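Long-range contact in ATP-dependent RNA helicase A (PDB 3VYY), which probably unwinds nucleic acid duplexes with energy from ATP and, through its double-stranded RNA-binding domains, facilitates RISC assembly: residues C36-G49 / A57-L69. Sequence-based numbering, arbitrary orientation.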
loop_
_atom_site.group_PDB
_atom_site.type_symbol
_atom_site.label_atom_id
_atom_site.label_comp_id
_atom_site.label_asym_id
_atom_site.label_seq_id
_atom_site.Cartn_x
_atom_site.Cartn_y
_atom_site.Cartn_z
ATOM N N CYS A 36 -0.995 -3.838 -8.813
ATOM C CA CYS A 36 -1.143 -4.344 -7.455
ATOM C C CYS A 36 -2.409 -3.871 -6.759
ATOM O O CYS A 36 -2.850 -2.745 -6.945
ATOM C CB CYS A 36 0.069 -3.970 -6.607
ATOM S SG CYS A 36 0.200 -4.958 -5.107
ATOM N N GLU A 37 -2.985 -4.739 -5.944
ATOM C CA GLU A 37 -4.106 -4.357 -5.119
ATOM C C GLU A 37 -3.809 -4.869 -3.723
ATOM O O GLU A 37 -3.330 -6.003 -3.578
ATOM C CB GLU A 37 -5.398 -4.987 -5.652
ATOM C CG GLU A 37 -5.649 -4.805 -7.155
ATOM C CD GLU A 37 -7.102 -5.093 -7.581
ATOM O OE1 GLU A 37 -7.897 -5.540 -6.728
ATOM O OE2 GLU A 37 -7.456 -4.867 -8.772
ATOM N N VAL A 38 -4.056 -4.035 -2.710
ATOM C CA VAL A 38 -3.945 -4.452 -1.308
ATOM C C VAL A 38 -5.289 -4.341 -0.700
ATOM O O VAL A 38 -6.031 -3.382 -0.987
ATOM C CB VAL A 38 -3.173 -3.489 -0.395
ATOM C CG1 VAL A 38 -2.238 -4.260 0.503
ATOM C CG2 VAL A 38 -2.453 -2.431 -1.154
ATOM N N GLN A 39 -5.596 -5.276 0.192
ATOM C CA GLN A 39 -6.780 -5.136 1.023
ATOM C C GLN A 39 -6.443 -5.395 2.462
ATOM O O GLN A 39 -5.383 -5.927 2.767
ATOM C CB GLN A 39 -7.902 -6.025 0.517
ATOM C CG GLN A 39 -8.528 -5.457 -0.750
ATOM C CD GLN A 39 -9.462 -6.409 -1.471
ATOM O OE1 GLN A 39 -9.473 -7.616 -1.221
ATOM N NE2 GLN A 39 -10.250 -5.867 -2.388
ATOM N N VAL A 40 -7.318 -4.959 3.351
ATOM C CA VAL A 40 -7.220 -5.324 4.753
ATOM C C VAL A 40 -8.633 -5.666 5.173
ATOM O O VAL A 40 -9.567 -5.010 4.718
ATOM C CB VAL A 40 -6.665 -4.171 5.607
ATOM C CG1 VAL A 40 -6.697 -4.537 7.076
ATOM C CG2 VAL A 40 -5.245 -3.840 5.199
ATOM N N GLU A 41 -8.792 -6.692 6.017
ATOM C CA GLU A 41 -10.118 -7.104 6.509
ATOM C C GLU A 41 -10.808 -5.962 7.236
ATOM O O GLU A 41 -10.198 -5.267 8.042
ATOM C CB GLU A 41 -10.049 -8.340 7.420
ATOM C CG GLU A 41 -11.399 -9.102 7.548
ATOM C CD GLU A 41 -11.304 -10.490 8.259
ATOM O OE1 GLU A 41 -12.294 -10.885 8.935
ATOM O OE2 GLU A 41 -10.267 -11.197 8.134
ATOM N N GLY A 42 -12.080 -5.757 6.917
ATOM C CA GLY A 42 -12.876 -4.754 7.596
ATOM C C GLY A 42 -12.699 -3.359 7.038
ATOM O O GLY A 42 -13.114 -2.373 7.668
ATOM N N TYR A 43 -12.100 -3.261 5.854
ATOM C CA TYR A 43 -11.939 -1.962 5.210
ATOM C C TYR A 43 -12.409 -1.963 3.778
ATOM O O TYR A 43 -11.979 -2.757 2.958
ATOM C CB TYR A 43 -10.498 -1.485 5.323
ATOM C CG TYR A 43 -10.128 -1.119 6.735
ATOM C CD1 TYR A 43 -9.547 -2.061 7.599
ATOM C CD2 TYR A 43 -10.380 0.159 7.220
ATOM C CE1 TYR A 43 -9.214 -1.725 8.902
ATOM C CE2 TYR A 43 -10.056 0.503 8.515
ATOM C CZ TYR A 43 -9.473 -0.437 9.347
ATOM O OH TYR A 43 -9.162 -0.068 10.635
ATOM N N ASN A 44 -13.302 -1.039 3.494
ATOM C CA ASN A 44 -14.012 -0.989 2.239
ATOM C C ASN A 44 -13.248 -0.159 1.194
ATOM O O ASN A 44 -13.701 0.936 0.810
ATOM C CB ASN A 44 -15.388 -0.363 2.527
ATOM C CG ASN A 44 -16.355 -0.491 1.368
ATOM O OD1 ASN A 44 -16.241 -1.404 0.521
ATOM N ND2 ASN A 44 -17.327 0.424 1.322
ATOM N N TYR A 45 -12.101 -0.668 0.745
ATOM C CA TYR A 45 -11.229 0.065 -0.177
ATOM C C TYR A 45 -10.078 -0.817 -0.629
ATOM O O TYR A 45 -9.546 -1.600 0.171
ATOM C CB TYR A 45 -10.672 1.332 0.492
ATOM C CG TYR A 45 -9.953 2.301 -0.438
ATOM C CD1 TYR A 45 -10.660 3.243 -1.178
ATOM C CD2 TYR A 45 -8.559 2.285 -0.560
ATOM C CE1 TYR A 45 -10.013 4.132 -2.033
ATOM C CE2 TYR A 45 -7.900 3.181 -1.417
ATOM C CZ TYR A 45 -8.641 4.097 -2.146
ATOM O OH TYR A 45 -8.010 4.972 -2.991
ATOM N N THR A 46 -9.700 -0.668 -1.909
ATOM C CA THR A 46 -8.578 -1.395 -2.540
ATOM C C THR A 46 -7.459 -0.440 -2.969
ATOM O O THR A 46 -7.642 0.384 -3.851
ATOM C CB THR A 46 -9.059 -2.171 -3.777
ATOM O OG1 THR A 46 -10.169 -2.981 -3.413
ATOM C CG2 THR A 46 -7.977 -3.078 -4.325
ATOM N N GLY A 47 -6.299 -0.548 -2.343
ATOM C CA GLY A 47 -5.188 0.315 -2.698
ATOM C C GLY A 47 -4.593 -0.159 -4.001
ATOM O O GLY A 47 -4.246 -1.325 -4.129
ATOM N N MET A 48 -4.464 0.744 -4.970
ATOM C CA MET A 48 -3.999 0.380 -6.320
ATOM C C MET A 48 -2.629 0.940 -6.690
ATOM O O MET A 48 -2.341 2.119 -6.461
ATOM C CB MET A 48 -5.029 0.808 -7.366
ATOM C CG MET A 48 -6.396 0.190 -7.148
ATOM S SD MET A 48 -7.562 0.384 -8.525
ATOM C CE MET A 48 -7.627 2.168 -8.903
ATOM N N GLY A 49 -1.800 0.100 -7.292
ATOM C CA GLY A 49 -0.458 0.508 -7.660
ATOM C C GLY A 49 0.065 -0.107 -8.941
ATOM O O GLY A 49 -0.145 -1.282 -9.199
ATOM N N ALA A 57 5.183 -1.797 -7.452
ATOM C CA ALA A 57 3.745 -1.919 -7.601
ATOM C C ALA A 57 3.123 -2.071 -6.195
ATOM O O ALA A 57 2.060 -1.499 -5.897
ATOM C CB ALA A 57 3.382 -3.066 -8.500
ATOM N N GLN A 58 3.813 -2.798 -5.320
ATOM C CA GLN A 58 3.348 -2.970 -3.968
ATOM C C GLN A 58 3.440 -1.702 -3.146
ATOM O O GLN A 58 2.434 -1.277 -2.555
ATOM C CB GLN A 58 4.104 -4.080 -3.284
ATOM C CG GLN A 58 3.487 -5.427 -3.480
ATOM C CD GLN A 58 4.403 -6.528 -3.026
ATOM O OE1 GLN A 58 5.295 -6.933 -3.760
ATOM N NE2 GLN A 58 4.198 -7.016 -1.803
ATOM N N SER A 59 4.622 -1.089 -3.107
ATOM C CA SER A 59 4.773 0.187 -2.404
ATOM C C SER A 59 3.666 1.160 -2.778
ATOM O O SER A 59 3.083 1.799 -1.921
ATOM C CB SER A 59 6.113 0.831 -2.707
ATOM O OG SER A 59 7.164 -0.069 -2.435
ATOM N N ASN A 60 3.370 1.251 -4.063
ATOM C CA ASN A 60 2.388 2.194 -4.547
ATOM C C ASN A 60 0.989 1.882 -4.021
ATOM O O ASN A 60 0.270 2.778 -3.576
ATOM C CB ASN A 60 2.416 2.253 -6.078
ATOM C CG ASN A 60 3.742 2.782 -6.633
ATOM O OD1 ASN A 60 4.636 3.182 -5.897
ATOM N ND2 ASN A 60 3.866 2.772 -7.946
ATOM N N ALA A 61 0.617 0.610 -4.047
ATOM C CA ALA A 61 -0.665 0.166 -3.480
ATOM C C ALA A 61 -0.762 0.457 -1.981
ATOM O O ALA A 61 -1.805 0.892 -1.500
ATOM C CB ALA A 61 -0.881 -1.322 -3.748
ATOM N N ALA A 62 0.326 0.202 -1.250
ATOM C CA ALA A 62 0.366 0.469 0.179
ATOM C C ALA A 62 0.185 1.964 0.436
ATOM O O ALA A 62 -0.668 2.359 1.253
ATOM C CB ALA A 62 1.641 -0.045 0.794
ATOM N N ARG A 63 0.948 2.792 -0.276
ATOM C CA ARG A 63 0.835 4.252 -0.135
ATOM C C ARG A 63 -0.613 4.650 -0.322
ATOM O O ARG A 63 -1.216 5.326 0.525
ATOM C CB ARG A 63 1.668 4.952 -1.176
ATOM C CG ARG A 63 2.076 6.332 -0.820
ATOM C CD ARG A 63 2.085 7.240 -2.063
ATOM N NE ARG A 63 1.824 6.500 -3.306
ATOM C CZ ARG A 63 0.682 6.549 -3.985
ATOM N NH1 ARG A 63 -0.297 7.328 -3.561
ATOM N NH2 ARG A 63 0.518 5.818 -5.084
ATOM N N ASP A 64 -1.176 4.191 -1.432
ATOM C CA ASP A 64 -2.575 4.399 -1.705
ATOM C C ASP A 64 -3.416 4.045 -0.483
ATOM O O ASP A 64 -4.134 4.889 0.041
ATOM C CB ASP A 64 -3.000 3.581 -2.918
ATOM C CG ASP A 64 -4.320 4.046 -3.492
ATOM O OD1 ASP A 64 -4.546 5.282 -3.597
ATOM O OD2 ASP A 64 -5.133 3.168 -3.839
ATOM N N PHE A 65 -3.297 2.808 -0.010
ATOM C CA PHE A 65 -4.054 2.386 1.161
ATOM C C PHE A 65 -3.859 3.269 2.393
ATOM O O PHE A 65 -4.830 3.818 2.911
ATOM C CB PHE A 65 -3.770 0.952 1.525
ATOM C CG PHE A 65 -4.872 0.332 2.320
ATOM C CD1 PHE A 65 -6.008 -0.164 1.681
ATOM C CD2 PHE A 65 -4.807 0.279 3.705
ATOM C CE1 PHE A 65 -7.065 -0.727 2.415
ATOM C CE2 PHE A 65 -5.843 -0.271 4.444
ATOM C CZ PHE A 65 -6.973 -0.784 3.801
ATOM N N VAL A 66 -2.621 3.423 2.863
ATOM C CA VAL A 66 -2.370 4.319 4.015
ATOM C C VAL A 66 -3.027 5.667 3.812
ATOM O O VAL A 66 -3.801 6.110 4.649
ATOM C CB VAL A 66 -0.861 4.523 4.332
ATOM C CG1 VAL A 66 -0.687 5.506 5.460
ATOM C CG2 VAL A 66 -0.193 3.200 4.712
ATOM N N ASN A 67 -2.735 6.309 2.686
ATOM C CA ASN A 67 -3.327 7.609 2.389
ATOM C C ASN A 67 -4.828 7.586 2.665
ATOM O O ASN A 67 -5.378 8.532 3.229
ATOM C CB ASN A 67 -2.999 8.059 0.962
ATOM C CG ASN A 67 -3.626 9.413 0.602
ATOM O OD1 ASN A 67 -4.798 9.477 0.244
ATOM N ND2 ASN A 67 -2.832 10.490 0.651
ATOM N N TYR A 68 -5.478 6.492 2.313
ATOM C CA TYR A 68 -6.892 6.346 2.599
ATOM C C TYR A 68 -7.225 6.232 4.101
ATOM O O TYR A 68 -8.129 6.914 4.596
ATOM C CB TYR A 68 -7.444 5.157 1.835
ATOM C CG TYR A 68 -8.682 4.557 2.446
ATOM C CD1 TYR A 68 -9.914 5.175 2.295
ATOM C CD2 TYR A 68 -8.616 3.366 3.155
ATOM C CE1 TYR A 68 -11.048 4.623 2.838
ATOM C CE2 TYR A 68 -9.736 2.791 3.689
ATOM C CZ TYR A 68 -10.952 3.419 3.533
ATOM O OH TYR A 68 -12.090 2.862 4.080
ATOM N N LEU A 69 -6.510 5.372 4.818
ATOM C CA LEU A 69 -6.631 5.334 6.262
ATOM C C LEU A 69 -6.610 6.756 6.834
ATOM O O LEU A 69 -7.452 7.105 7.681
ATOM C CB LEU A 69 -5.510 4.506 6.869
ATOM C CG LEU A 69 -5.474 3.019 6.508
ATOM C CD1 LEU A 69 -4.153 2.388 6.915
ATOM C CD2 LEU A 69 -6.656 2.234 7.106
#
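G47 and G49 lie against A61 in the middle of helix 54-71, and this contact illustrates how a double-stranded RNA-binding domain seats its C-terminal helix on a three-stranded antiparallel sheet. The CA atoms of G49 and A61 are 4.2 Å apart, and a CB on either glycine would run into the helix backbone; the lack of side chains lets strand 47-49 come this close. Beside them, on the neighbouring strand, C36 CB lies on A57 and A61, and V38 CG2 meets A61 CB. Further along, F65 packs against the loop side of the hairpin. Its CG is anti to the backbone N (chi1 -157°), which carries the ring toward the loop; V40 CG2 reaches F65 CE2 at 3.7 Å, Y43 CB approaches the ring edge, and Y45 O lies in the ring plane. L8 of helix 4-14 also packs on F65, which therefore joins sheet, hairpin and both helices. L69 CD2 lies over one face of the Y43 ring, and the Y43 hydroxyl is hydrogen-bonded to E74.

Toward solvent the contact changes character. Y45 and Y68 form an offset stack, centroids 4.4 Å apart and planes only 11° from parallel. The two side chains arrive from opposing ends and overlap partway, each laying its CB over the other ring, with Y45 CB 3.8 Å from the Y68 ring centroid. An alanine in place of Y68 would keep only CB over Y45, which would probably cost Y45 CB its aromatic partner and leave the Y45 ring freer to turn. Next to the stack, M48 N donates to D64 OD2 at 2.8 Å, reaching the carboxylate from its anti side, 29° out of plane.

The chemistry thus divides by depth: apolar side chains and glycines make the close fit inside, whereas stacked tyrosines and one backbone-to-carboxylate bond fasten the partly exposed margin.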